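Local atomic coordinates of M32 carboxypeptidase (Chitinophagaceae bacterium, PDB entry 7A03), a protein that probably acts as a metal-dependent carboxypeptidase of the M32 (Taq) family, removing amino acids one at a time from the C-terminal end of peptide substrates. Residues M222-S227 against Y274-P279; A340-Q345 against G495-G500; K384-Y389 against Q403-D408. All blocks are in the same frame, centred on the assembly; numbering follows the deposited sequence.

Contact 1 of 3, residues M222-S227 against Y274-P279; sequences MGYDMS and YEQGLP
The irregular backbone of Met-222 to Ser-227 passes the C-terminal end of helix 258-277, near Gln-276, the CA atoms of Asp-225 and Gln-276 standing 7.8 Å apart, and a single glutamine side chain bridges the gap. Extended beyond CG, Gln-276 lays its amide beside the peptide groups of Asp-225 and uses both ends. OE1 accepts from Asp-225 N at 3.0 Å in an almost straight bond (172°) that falls on a lone pair in the carbonyl plane. NE2 returns a bond of 3.0 Å to Asp-225 O, which lies near the plane of the Gln-276 amide. Two bonds to one residue fix the rotation of the amide and tell its oxygen from its nitrogen. Water 1 gives a further bond to OE1 and also donates to Gly-223 O. Gly-223, with positive phi, ends helix 208-222 in a Schellman motif; the glutamine grips the chain two residues further on, before strand 229-233. The far partner, helix 258-277, carries an HExxH sequence, His-267 to His-271, consistent with the zincin-type metal site of M32 peptidases. Tyr-224 comes near that motif without touching it; with CG anti to the backbone N (chi1 -176°), its ring crosses the glutamine side chain, CD1 lying 3.4 Å from Gln-276 OE1 and the ring and amide planes 31° apart. Its hydroxyl is hydrogen-bonded to Val-247 O and Arg-230 O. Asp-225 sets CB 3.6 Å from Gln-276 OE1, while its OD1 takes Ser-227 N in an Asx turn.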
ATOM      1  N   MET A 222      11.985  14.894   6.937  1.00 14.31           N
ATOM      2  CA  MET A 222      11.316  14.609   5.666  1.00 13.74           C
ATOM      3  C   MET A 222      10.326  15.701   5.296  1.00 14.42           C
ATOM      4  O   MET A 222      10.048  15.906   4.108  1.00 15.37           O
ATOM      5  CB  MET A 222      10.585  13.267   5.732  1.00 13.34           C
ATOM      6  CG  MET A 222      11.503  12.047   5.702  1.00 14.17           C
ATOM      7  SD  MET A 222      10.669  10.556   6.271  1.00 14.60           S
ATOM      8  CE  MET A 222       9.465  10.273   4.960  1.00 12.88           C
ATOM      9  N   GLY A 223       9.779  16.404   6.291  1.00 13.96           N
ATOM     10  CA  GLY A 223       8.800  17.452   6.037  1.00 14.43           C
ATOM     11  C   GLY A 223       7.432  17.182   6.648  1.00 11.75           C
ATOM     12  O   GLY A 223       6.480  17.898   6.338  1.00 14.30           O
ATOM     13  N   TYR A 224       7.313  16.160   7.490  1.00 13.17           N
ATOM     14  CA  TYR A 224       6.038  15.869   8.138  1.00 10.85           C
ATOM     15  C   TYR A 224       5.679  17.009   9.085  1.00 16.12           C
ATOM     16  O   TYR A 224       6.501  17.441   9.903  1.00 17.25           O
ATOM     17  CB  TYR A 224       6.189  14.565   8.912  1.00 14.51           C
ATOM     18  CG  TYR A 224       4.946  14.007   9.591  1.00 12.11           C
ATOM     19  CD1 TYR A 224       3.714  14.015   8.963  1.00 13.37           C
ATOM     20  CD2 TYR A 224       5.040  13.436  10.855  1.00 14.03           C
ATOM     21  CE1 TYR A 224       2.591  13.475   9.600  1.00 13.49           C
ATOM     22  CE2 TYR A 224       3.939  12.898  11.486  1.00 15.08           C
ATOM     23  CZ  TYR A 224       2.724  12.931  10.852  1.00 12.14           C
ATOM     24  OH  TYR A 224       1.630  12.380  11.487  1.00 13.01           O
ATOM     25  N   ASP A 225       4.462  17.531   8.949  1.00 14.97           N
ATOM     26  CA  ASP A 225       4.025  18.681   9.743  1.00 13.26           C
ATOM     27  C   ASP A 225       3.415  18.128  11.025  1.00 14.41           C
ATOM     28  O   ASP A 225       2.290  17.613  11.022  1.00 13.04           O
ATOM     29  CB  ASP A 225       3.031  19.512   8.935  1.00 13.99           C
ATOM     30  CG  ASP A 225       2.510  20.729   9.697  1.00 15.20           C
ATOM     31  OD1 ASP A 225       2.872  20.904  10.877  1.00 18.04           O
ATOM     32  OD2 ASP A 225       1.737  21.505   9.090  1.00 17.77           O
ATOM     33  N   MET A 226       4.155  18.200  12.129  0.57 13.92           N
ATOM     34  CA  MET A 226       3.658  17.642  13.374  0.57 14.15           C
ATOM     35  C   MET A 226       2.765  18.601  14.161  0.57 15.53           C
ATOM     36  O   MET A 226       2.430  18.305  15.313  0.57 17.38           O
ATOM     37  CB  MET A 226       4.796  17.026  14.199  0.57 19.54           C
ATOM     38  CG  MET A 226       5.057  15.598  13.747  0.57 22.57           C
ATOM     39  SD  MET A 226       6.463  14.747  14.476  0.57 28.01           S
ATOM     40  CE  MET A 226       7.733  15.152  13.279  0.57 20.96           C
ATOM     41  N   SER A 227       2.375  19.734  13.564  1.00 12.75           N
ATOM     42  CA  SER A 227       1.198  20.471  14.030  1.00 14.90           C
ATOM     43  C   SER A 227      -0.063  20.046  13.285  1.00 15.79           C
ATOM     44  O   SER A 227      -1.160  20.505  13.616  1.00 14.57           O
ATOM     45  CB  SER A 227       1.387  21.984  13.899  1.00 18.78           C
ATOM     46  OG  SER A 227       2.547  22.426  14.582  1.00 25.02           O
ATOM     47  N   TYR A 274       2.091  12.579   1.463  1.00 12.44           N
ATOM     48  CA  TYR A 274       1.050  12.639   0.441  1.00 13.05           C
ATOM     49  C   TYR A 274      -0.260  13.174   1.020  1.00 12.00           C
ATOM     50  O   TYR A 274      -0.863  14.105   0.468  1.00 11.55           O
ATOM     51  CB  TYR A 274       0.834  11.230  -0.124  1.00 13.05           C
ATOM     52  CG  TYR A 274      -0.019  11.099  -1.370  1.00 11.40           C
ATOM     53  CD1 TYR A 274      -0.520  12.211  -2.044  1.00 11.55           C
ATOM     54  CD2 TYR A 274      -0.273   9.834  -1.898  1.00 14.33           C
ATOM     55  CE1 TYR A 274      -1.270  12.060  -3.213  1.00 14.32           C
ATOM     56  CE2 TYR A 274      -1.015   9.671  -3.071  1.00 12.54           C
ATOM     57  CZ  TYR A 274      -1.502  10.792  -3.722  1.00 13.20           C
ATOM     58  OH  TYR A 274      -2.228  10.609  -4.883  1.00 15.83           O
ATOM     59  N   GLU A 275      -0.738  12.558   2.109  1.00 11.18           N
ATOM     60  CA  GLU A 275      -2.017  12.984   2.690  1.00 11.84           C
ATOM     61  C   GLU A 275      -1.994  14.453   3.122  1.00 13.38           C
ATOM     62  O   GLU A 275      -2.990  15.176   2.947  1.00 12.83           O
ATOM     63  CB  GLU A 275      -2.395  12.081   3.856  1.00 10.83           C
ATOM     64  CG  GLU A 275      -2.779  10.670   3.411  1.00 12.65           C
ATOM     65  CD  GLU A 275      -4.119  10.637   2.685  1.00 14.64           C
ATOM     66  OE1 GLU A 275      -5.028  11.407   3.054  1.00 16.27           O
ATOM     67  OE2 GLU A 275      -4.300   9.824   1.750  1.00 15.11           O
ATOM     68  N   GLN A 276      -0.864  14.921   3.655  1.00 11.61           N
ATOM     69  CA  GLN A 276      -0.754  16.321   4.065  1.00 12.71           C
ATOM     70  C   GLN A 276      -0.681  17.258   2.868  1.00 12.64           C
ATOM     71  O   GLN A 276      -0.835  18.478   3.039  1.00 13.97           O
ATOM     72  CB  GLN A 276       0.429  16.539   5.011  1.00 12.30           C
ATOM     73  CG  GLN A 276       0.193  15.942   6.387  1.00 12.69           C
ATOM     74  CD  GLN A 276       1.268  16.319   7.400  1.00 14.45           C
ATOM     75  OE1 GLN A 276       2.415  16.545   7.042  1.00 12.26           O
ATOM     76  NE2 GLN A 276       0.899  16.376   8.672  1.00 12.27           N
ATOM     77  N   GLY A 277      -0.437  16.725   1.670  1.00 12.21           N
ATOM     78  CA  GLY A 277      -0.416  17.549   0.480  1.00 13.14           C
ATOM     79  C   GLY A 277      -1.694  17.615  -0.335  1.00 12.56           C
ATOM     80  O   GLY A 277      -1.758  18.375  -1.308  1.00 14.53           O
ATOM     81  N   LEU A 278      -2.729  16.864   0.040  1.00 12.84           N
ATOM     82  CA  LEU A 278      -4.002  16.959  -0.663  1.00 13.85           C
ATOM     83  C   LEU A 278      -4.710  18.263  -0.280  1.00 13.93           C
ATOM     84  O   LEU A 278      -4.584  18.736   0.852  1.00 12.98           O
ATOM     85  CB  LEU A 278      -4.888  15.755  -0.324  1.00 15.25           C
ATOM     86  CG  LEU A 278      -4.346  14.411  -0.830  1.00 13.51           C
ATOM     87  CD1 LEU A 278      -4.891  13.225  -0.045  1.00 16.05           C
ATOM     88  CD2 LEU A 278      -4.593  14.232  -2.320  1.00 12.79           C
ATOM     89  N   PRO A 279      -5.439  18.881  -1.211  1.00 14.24           N
ATOM     90  CA  PRO A 279      -6.008  20.214  -0.935  1.00 13.50           C
ATOM     91  C   PRO A 279      -7.197  20.156   0.015  1.00 15.06           C
ATOM     92  O   PRO A 279      -8.121  19.353  -0.167  1.00 13.94           O
ATOM     93  CB  PRO A 279      -6.410  20.741  -2.318  1.00 17.84           C
ATOM     94  CG  PRO A 279      -6.476  19.537  -3.207  1.00 20.78           C
ATOM     95  CD  PRO A 279      -5.628  18.454  -2.610  1.00 16.28           C
TER
HETATM   96  O   HOH W   1       3.882  17.868   5.173  1.00 14.26           O

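Contact 2 of 3, residues A340-Q345 against G495-G500; sequences AINHVQ and GKFLRG
Two helix ends meet in this all-helical region of the M32 fold: the residues leaving helix 334-341 pack against the final turn of helix 486-497, the last helix of the chain. Asn-342 and Lys-496 make the polar half of the contact. Lys-496 NZ donates to Asn-342 OD1 over 2.8 Å, approaching 38° above the carbonyl plane rather than along a lone pair. Lys-496 CD already lies 3.3 Å from Asn-342 OD1, and the bend at chi3 (62°) turns CE and NZ back toward the same oxygen; the two side chains cross at about a right angle. The ammonium group also forms a salt bridge with Glu-355 and a hydrogen bond with Tyr-492 OH, so Asn-342 is one of several partners around a charge on a largely buried residue, and the nearby carboxylate probably favours its protonated state. The other end of the asparagine amide is held too, ND2 bonding to Tyr-338 O and Arg-309 O, which fixes the group's rotation. The apolar half belongs to Phe-497. One face of its ring is covered by its own neighbour, Lys-496 CG, 4.0 Å above the plane and over the centre. Val-344, which also touches Leu-188 and Ile-191 of helix 170-192, crosses the phenyl group obliquely, its CG2 branch lying 3.5 Å from CE1. Asn-342 contributes backbone here as well: its carbonyl O sits at the ring edge, in the plane, 3.3 Å from Phe-497 CE1.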
ATOM      1  N   ALA A 340      24.095  -4.135   5.015  1.00 17.58           N
ATOM      2  CA  ALA A 340      23.267  -4.878   5.959  1.00 14.61           C
ATOM      3  C   ALA A 340      21.799  -4.486   5.858  1.00 17.09           C
ATOM      4  O   ALA A 340      20.908  -5.332   6.017  1.00 18.68           O
ATOM      5  CB  ALA A 340      23.779  -4.619   7.371  1.00 17.02           C
ATOM      6  N   ILE A 341      21.524  -3.199   5.624  1.00 14.94           N
ATOM      7  CA  ILE A 341      20.142  -2.757   5.470  1.00 15.66           C
ATOM      8  C   ILE A 341      19.594  -3.063   4.087  1.00 13.68           C
ATOM      9  O   ILE A 341      18.395  -2.860   3.845  1.00 15.03           O
ATOM     10  CB  ILE A 341      19.942  -1.286   5.878  1.00 15.77           C
ATOM     11  CG1 ILE A 341      20.713  -0.378   4.915  1.00 20.04           C
ATOM     12  CG2 ILE A 341      20.385  -1.088   7.324  1.00 17.18           C
ATOM     13  CD1 ILE A 341      20.098   0.972   4.713  1.00 20.28           C
ATOM     14  N   ASN A 342      20.443  -3.535   3.172  1.00 14.00           N
ATOM     15  CA  ASN A 342      19.979  -4.032   1.881  1.00 17.21           C
ATOM     16  C   ASN A 342      20.227  -5.532   1.699  1.00 15.45           C
ATOM     17  O   ASN A 342      20.762  -5.957   0.670  1.00 25.24           O
ATOM     18  CB  ASN A 342      20.663  -3.253   0.765  1.00 15.60           C
ATOM     19  CG  ASN A 342      20.146  -1.851   0.646  1.00 15.48           C
ATOM     20  OD1 ASN A 342      19.032  -1.630   0.169  1.00 16.75           O
ATOM     21  ND2 ASN A 342      20.958  -0.889   1.054  1.00 15.77           N
ATOM     22  N   HIS A 343      19.834  -6.338   2.684  1.00 19.05           N
ATOM     23  CA  HIS A 343      20.057  -7.778   2.641  1.00 17.11           C
ATOM     24  C   HIS A 343      18.918  -8.469   1.891  1.00 17.42           C
ATOM     25  O   HIS A 343      17.750  -8.358   2.280  1.00 21.18           O
ATOM     26  CB  HIS A 343      20.190  -8.361   4.044  1.00 24.57           C
ATOM     27  CG  HIS A 343      20.454  -9.835   4.050  1.00 28.06           C
ATOM     28  ND1 HIS A 343      21.647 -10.377   3.621  1.00 37.58           N
ATOM     29  CD2 HIS A 343      19.671 -10.881   4.405  1.00 31.65           C
ATOM     30  CE1 HIS A 343      21.590 -11.693   3.721  1.00 34.80           C
ATOM     31  NE2 HIS A 343      20.404 -12.024   4.195  1.00 31.75           N
ATOM     32  N   VAL A 344      19.266  -9.205   0.838  1.00 17.39           N
ATOM     33  CA  VAL A 344      18.294  -9.905  -0.000  1.00 18.66           C
ATOM     34  C   VAL A 344      18.362 -11.395   0.294  1.00 21.38           C
ATOM     35  O   VAL A 344      19.445 -11.998   0.249  1.00 24.20           O
ATOM     36  CB  VAL A 344      18.541  -9.623  -1.490  1.00 21.04           C
ATOM     37  CG1 VAL A 344      17.808 -10.635  -2.369  1.00 20.77           C
ATOM     38  CG2 VAL A 344      18.112  -8.215  -1.829  1.00 18.87           C
ATOM     39  N   GLN A 345      17.196 -11.998   0.554  1.00 19.95           N
ATOM     40  CA  GLN A 345      17.152 -13.400   0.937  1.00 22.76           C
ATOM     41  C   GLN A 345      15.773 -13.962   0.626  1.00 19.61           C
ATOM     42  O   GLN A 345      14.779 -13.474   1.172  1.00 22.06           O
ATOM     43  CB  GLN A 345      17.405 -13.500   2.439  1.00 30.33           C
ATOM     44  CG  GLN A 345      17.430 -14.904   2.989  1.00 41.89           C
ATOM     45  CD  GLN A 345      18.203 -14.984   4.287  1.00 48.69           C
ATOM     46  OE1 GLN A 345      19.427 -14.871   4.298  1.00 50.07           O
ATOM     47  NE2 GLN A 345      17.489 -15.157   5.396  1.00 49.52           N
ATOM     48  N   GLY A 495      21.549  -1.506 -10.087  1.00 22.64           N
ATOM     49  CA  GLY A 495      22.567  -0.552  -9.686  1.00 22.56           C
ATOM     50  C   GLY A 495      22.962  -0.702  -8.233  1.00 24.89           C
ATOM     51  O   GLY A 495      24.131  -0.522  -7.874  1.00 24.72           O
ATOM     52  N   LYS A 496      21.997  -1.049  -7.379  1.00 20.82           N
ATOM     53  CA  LYS A 496      22.331  -1.228  -5.972  1.00 23.54           C
ATOM     54  C   LYS A 496      22.929  -2.601  -5.673  1.00 20.53           C
ATOM     55  O   LYS A 496      23.823  -2.705  -4.825  1.00 25.99           O
ATOM     56  CB  LYS A 496      21.098  -0.958  -5.102  1.00 27.26           C
ATOM     57  CG  LYS A 496      21.229  -1.444  -3.683  1.00 28.61           C
ATOM     58  CD  LYS A 496      20.336  -0.648  -2.755  1.00 24.76           C
ATOM     59  CE  LYS A 496      18.885  -0.815  -3.131  1.00 20.88           C
ATOM     60  NZ  LYS A 496      18.019  -0.248  -2.051  1.00 15.38           N
ATOM     61  N   PHE A 497      22.493  -3.659  -6.365  1.00 20.08           N
ATOM     62  CA  PHE A 497      22.838  -5.023  -5.961  1.00 21.08           C
ATOM     63  C   PHE A 497      23.923  -5.710  -6.800  1.00 21.80           C
ATOM     64  O   PHE A 497      24.446  -6.741  -6.360  1.00 27.53           O
ATOM     65  CB  PHE A 497      21.570  -5.893  -5.933  1.00 20.09           C
ATOM     66  CG  PHE A 497      20.616  -5.513  -4.853  1.00 18.62           C
ATOM     67  CD1 PHE A 497      20.940  -5.754  -3.520  1.00 20.55           C
ATOM     68  CD2 PHE A 497      19.413  -4.886  -5.148  1.00 20.15           C
ATOM     69  CE1 PHE A 497      20.070  -5.396  -2.517  1.00 21.40           C
ATOM     70  CE2 PHE A 497      18.536  -4.528  -4.144  1.00 22.63           C
ATOM     71  CZ  PHE A 497      18.865  -4.780  -2.825  1.00 28.41           C
ATOM     72  N   LEU A 498      24.284  -5.183  -7.975  1.00 20.13           N
ATOM     73  CA  LEU A 498      25.073  -5.960  -8.931  1.00 22.78           C
ATOM     74  C   LEU A 498      26.475  -5.451  -9.233  1.00 35.14           C
ATOM     75  O   LEU A 498      27.260  -6.198  -9.827  1.00 45.52           O
ATOM     76  CB  LEU A 498      24.335  -6.074 -10.270  1.00 25.56           C
ATOM     77  CG  LEU A 498      23.420  -7.281 -10.369  1.00 28.64           C
ATOM     78  CD1 LEU A 498      23.162  -7.604 -11.830  1.00 30.74           C
ATOM     79  CD2 LEU A 498      24.016  -8.478  -9.639  1.00 29.46           C
ATOM     80  N   ARG A 499      26.803  -4.215  -8.903  1.00 33.48           N
ATOM     81  CA  ARG A 499      28.121  -3.679  -9.219  1.00 32.82           C
ATOM     82  C   ARG A 499      28.827  -3.191  -7.961  1.00 36.51           C
ATOM     83  O   ARG A 499      29.465  -2.137  -7.950  1.00 36.61           O
ATOM     84  CB  ARG A 499      28.050  -2.598 -10.300  1.00 32.65           C
ATOM     85  CG  ARG A 499      26.780  -1.757 -10.261  1.00 36.79           C
ATOM     86  CD  ARG A 499      26.898  -0.491 -11.113  1.00 39.10           C
ATOM     87  NE  ARG A 499      26.079   0.588 -10.557  1.00 39.83           N
ATOM     88  CZ  ARG A 499      26.491   1.409  -9.594  1.00 44.68           C
ATOM     89  NH1 ARG A 499      25.687   2.364  -9.135  1.00 43.63           N
ATOM     90  NH2 ARG A 499      27.717   1.281  -9.096  1.00 43.42           N
ATOM     91  N   GLY A 500      28.720  -3.967  -6.889  1.00 41.63           N
ATOM     92  CA  GLY A 500      29.303  -3.594  -5.616  1.00 40.86           C
ATOM     93  C   GLY A 500      28.375  -2.725  -4.793  1.00 48.84           C
ATOM     94  O   GLY A 500      28.745  -2.274  -3.710  1.00 53.80           O
TER

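Contact 3 of 3, residues K384-Y389 against Q403-D408; sequences KTWNDY and QGVLQD
Trp-386 lays one face of its indole on the Gly-404 to Gln-407 type I turn, and this packing over the ring face carries most of the contact. Val-405 CA lies 3.8 Å from the centroid of the six-membered ring, 21° off the normal, a CH-pi contact. Toward the rim, Gly-404 C sits 3.1 Å above the indole plane, so the peptide group itself is laid on the ring. Val-405 adds apolar packing, CG2 touching Trp-386 CE3 at 3.8 Å. A chi1 of -180° swings the indole away from the backbone N and out over the turn.

Water carries the polar links. Water 2, in the indole plane at its edge, accepts from Trp-386 NE1 at 3.0 Å and donates to Gln-403 O; water 3 donates to Asn-387 OD1 and accepts from Val-405 N. Within the turn, Gly-404 O is gripped from opposite faces of its plane by Gln-407 N and Gln-407 NE2, the latter at 3.1 Å, while NE2 itself lies at the edge of the indole. Gln-407 is held further by Leu-348 O and Arg-350 N.

Trp-386 stacks on Tyr-390 and touches Arg-365 and Ile-368 of helix 358-374, while Val-405 meets Tyr-129 of helix 129-150; the turn is thus packed between helix 382-394 and helix 129-150.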
ATOM      1  N   LYS A 384      -1.078 -27.001  -1.471  1.00 27.48           N
ATOM      2  CA  LYS A 384      -0.072 -27.630  -2.323  1.00 30.65           C
ATOM      3  C   LYS A 384       0.307 -26.727  -3.491  1.00 32.31           C
ATOM      4  O   LYS A 384       1.491 -26.598  -3.827  1.00 25.03           O
ATOM      5  CB  LYS A 384      -0.568 -28.989  -2.825  1.00 32.79           C
ATOM      6  CG  LYS A 384       0.477 -29.743  -3.638  1.00 36.09           C
ATOM      7  CD  LYS A 384      -0.135 -30.642  -4.694  1.00 40.75           C
ATOM      8  CE  LYS A 384       0.521 -30.433  -6.053  1.00 43.83           C
ATOM      9  NZ  LYS A 384       1.809 -31.170  -6.184  1.00 45.14           N
ATOM     10  N   THR A 385      -0.688 -26.097  -4.120  1.00 30.48           N
ATOM     11  CA  THR A 385      -0.423 -25.162  -5.209  1.00 24.13           C
ATOM     12  C   THR A 385       0.493 -24.037  -4.743  1.00 20.11           C
ATOM     13  O   THR A 385       1.497 -23.710  -5.399  1.00 22.81           O
ATOM     14  CB  THR A 385      -1.762 -24.592  -5.687  1.00 27.01           C
ATOM     15  OG1 THR A 385      -2.596 -25.669  -6.142  1.00 30.02           O
ATOM     16  CG2 THR A 385      -1.560 -23.596  -6.807  1.00 23.18           C
ATOM     17  N   TRP A 386       0.138 -23.430  -3.611  1.00 21.70           N
ATOM     18  CA  TRP A 386       0.931 -22.367  -3.010  1.00 20.34           C
ATOM     19  C   TRP A 386       2.364 -22.830  -2.775  1.00 24.82           C
ATOM     20  O   TRP A 386       3.322 -22.161  -3.183  1.00 23.50           O
ATOM     21  CB  TRP A 386       0.265 -21.969  -1.692  1.00 20.41           C
ATOM     22  CG  TRP A 386       0.939 -20.881  -0.932  1.00 19.73           C
ATOM     23  CD1 TRP A 386       2.053 -20.985  -0.147  1.00 18.64           C
ATOM     24  CD2 TRP A 386       0.525 -19.513  -0.856  1.00 21.70           C
ATOM     25  NE1 TRP A 386       2.367 -19.770   0.397  1.00 17.04           N
ATOM     26  CE2 TRP A 386       1.441 -18.846  -0.016  1.00 21.93           C
ATOM     27  CE3 TRP A 386      -0.531 -18.787  -1.422  1.00 21.13           C
ATOM     28  CZ2 TRP A 386       1.341 -17.486   0.266  1.00 19.23           C
ATOM     29  CZ3 TRP A 386      -0.637 -17.435  -1.139  1.00 18.93           C
ATOM     30  CH2 TRP A 386       0.297 -16.798  -0.299  1.00 19.99           C
ATOM     31  N   ASN A 387       2.523 -23.981  -2.118  1.00 25.06           N
ATOM     32  CA  ASN A 387       3.858 -24.463  -1.785  1.00 26.19           C
ATOM     33  C   ASN A 387       4.680 -24.730  -3.037  1.00 22.98           C
ATOM     34  O   ASN A 387       5.883 -24.442  -3.065  1.00 23.23           O
ATOM     35  CB  ASN A 387       3.763 -25.718  -0.918  1.00 22.60           C
ATOM     36  CG  ASN A 387       3.037 -25.470   0.399  1.00 23.87           C
ATOM     37  OD1 ASN A 387       2.718 -24.331   0.755  1.00 23.39           O
ATOM     38  ND2 ASN A 387       2.773 -26.546   1.128  1.00 27.22           N
ATOM     39  N   ASP A 388       4.052 -25.284  -4.086  1.00 19.50           N
ATOM     40  CA  ASP A 388       4.758 -25.512  -5.344  1.00 22.09           C
ATOM     41  C   ASP A 388       5.228 -24.200  -5.956  1.00 23.83           C
ATOM     42  O   ASP A 388       6.364 -24.106  -6.439  1.00 21.87           O
ATOM     43  CB  ASP A 388       3.859 -26.266  -6.323  1.00 23.05           C
ATOM     44  CG  ASP A 388       3.645 -27.712  -5.928  1.00 27.50           C
ATOM     45  OD1 ASP A 388       4.394 -28.226  -5.064  1.00 26.77           O
ATOM     46  OD2 ASP A 388       2.713 -28.333  -6.483  1.00 26.53           O
ATOM     47  N   TYR A 389       4.363 -23.176  -5.947  1.00 21.90           N
ATOM     48  CA  TYR A 389       4.760 -21.863  -6.456  1.00 22.96           C
ATOM     49  C   TYR A 389       5.956 -21.322  -5.677  1.00 22.13           C
ATOM     50  O   TYR A 389       6.927 -20.810  -6.260  1.00 19.37           O
ATOM     51  CB  TYR A 389       3.572 -20.894  -6.347  1.00 23.00           C
ATOM     52  CG  TYR A 389       2.698 -20.781  -7.589  1.00 24.28           C
ATOM     53  CD1 TYR A 389       3.133 -20.088  -8.710  1.00 22.46           C
ATOM     54  CD2 TYR A 389       1.430 -21.350  -7.625  1.00 25.10           C
ATOM     55  CE1 TYR A 389       2.335 -19.978  -9.840  1.00 25.86           C
ATOM     56  CE2 TYR A 389       0.624 -21.245  -8.755  1.00 21.57           C
ATOM     57  CZ  TYR A 389       1.088 -20.558  -9.857  1.00 23.79           C
ATOM     58  OH  TYR A 389       0.295 -20.445 -10.976  1.00 28.92           O
ATOM     59  N   GLN A 403       2.956 -20.690   7.693  1.00 24.62           N
ATOM     60  CA  GLN A 403       4.079 -20.149   6.938  1.00 25.12           C
ATOM     61  C   GLN A 403       3.824 -20.141   5.437  1.00 25.83           C
ATOM     62  O   GLN A 403       4.694 -19.694   4.677  1.00 26.80           O
ATOM     63  CB  GLN A 403       5.356 -20.936   7.248  1.00 29.00           C
ATOM     64  CG  GLN A 403       5.840 -20.788   8.680  1.00 32.74           C
ATOM     65  CD  GLN A 403       6.422 -19.416   8.952  1.00 39.49           C
ATOM     66  OE1 GLN A 403       7.400 -19.007   8.324  1.00 47.45           O
ATOM     67  NE2 GLN A 403       5.832 -18.700   9.896  1.00 29.51           N
ATOM     68  N   GLY A 404       2.666 -20.626   4.999  1.00 25.86           N
ATOM     69  CA  GLY A 404       2.325 -20.702   3.596  1.00 22.96           C
ATOM     70  C   GLY A 404       1.037 -19.979   3.266  1.00 22.91           C
ATOM     71  O   GLY A 404       0.940 -18.767   3.461  1.00 22.66           O
ATOM     72  N   VAL A 405       0.031 -20.735   2.815  1.00 25.17           N
ATOM     73  CA  VAL A 405      -1.185 -20.170   2.235  1.00 21.40           C
ATOM     74  C   VAL A 405      -2.031 -19.390   3.237  1.00 24.06           C
ATOM     75  O   VAL A 405      -2.833 -18.539   2.837  1.00 21.92           O
ATOM     76  CB  VAL A 405      -1.986 -21.279   1.523  1.00 25.94           C
ATOM     77  CG1 VAL A 405      -2.557 -22.273   2.534  1.00 24.22           C
ATOM     78  CG2 VAL A 405      -3.085 -20.685   0.670  1.00 18.81           C
ATOM     79  N   LEU A 406      -1.873 -19.636   4.532  1.00 25.33           N
ATOM     80  CA  LEU A 406      -2.687 -18.960   5.533  1.00 22.82           C
ATOM     81  C   LEU A 406      -2.026 -17.709   6.114  1.00 23.31           C
ATOM     82  O   LEU A 406      -2.509 -17.182   7.120  1.00 22.54           O
ATOM     83  CB  LEU A 406      -3.056 -19.930   6.660  1.00 25.97           C
ATOM     84  CG  LEU A 406      -3.945 -21.127   6.325  1.00 27.87           C
ATOM     85  CD1 LEU A 406      -4.119 -21.995   7.557  1.00 30.15           C
ATOM     86  CD2 LEU A 406      -5.308 -20.664   5.811  1.00 26.55           C
ATOM     87  N   GLN A 407      -0.939 -17.208   5.508  1.00 20.59           N
ATOM     88  CA  GLN A 407      -0.209 -16.114   6.144  1.00 20.62           C
ATOM     89  C   GLN A 407      -0.928 -14.773   6.023  1.00 19.07           C
ATOM     90  O   GLN A 407      -0.842 -13.946   6.936  1.00 23.31           O
ATOM     91  CB  GLN A 407       1.220 -16.016   5.601  1.00 21.18           C
ATOM     92  CG  GLN A 407       1.334 -15.753   4.097  1.00 21.09           C
ATOM     93  CD  GLN A 407       2.791 -15.702   3.641  1.00 20.26           C
ATOM     94  OE1 GLN A 407       3.381 -14.630   3.549  1.00 20.02           O
ATOM     95  NE2 GLN A 407       3.378 -16.870   3.380  1.00 21.70           N
ATOM     96  N   ASP A 408      -1.612 -14.525   4.914  1.00 17.98           N
ATOM     97  CA  ASP A 408      -2.141 -13.202   4.611  1.00 17.48           C
ATOM     98  C   ASP A 408      -3.656 -13.194   4.761  1.00 18.59           C
ATOM     99  O   ASP A 408      -4.336 -14.142   4.355  1.00 22.49           O
ATOM    100  CB  ASP A 408      -1.739 -12.755   3.200  1.00 15.84           C
ATOM    101  CG  ASP A 408      -0.333 -12.207   3.157  1.00 19.94           C
ATOM    102  OD1 ASP A 408       0.106 -11.642   4.179  1.00 18.91           O
ATOM    103  OD2 ASP A 408       0.334 -12.327   2.104  1.00 18.09           O
TER
HETATM  104  O   HOH W   2       4.781 -19.215   2.058  1.00 21.95           O
HETATM  105  O   HOH W   3       0.441 -23.602   2.406  1.00 28.12           O

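Overall arrangement
From the N terminus, contact 1 comes first: the chain leaves helix 208-222, runs through the small three-stranded sheet and down helix 258-277, and the loop closes at 274-279. Contact 2 opens afterwards at 340-345 and closes only at the C-terminal residues 495-500, a span of mostly helical chain. Contact 3 is nested inside it, a short return. Contacts 1 and 3 lie on opposite sides of the chain's centre, their centres 38 Å apart. Contacts 2 and 3 approach to about 11 Å between nearest atoms without touching. Contact 1 ties the loop before strand 229-233 to the end of helix 258-277, contact 2 the end of helix 334-341 to helix 486-497, and contact 3 helix 382-394 to the loop that follows it.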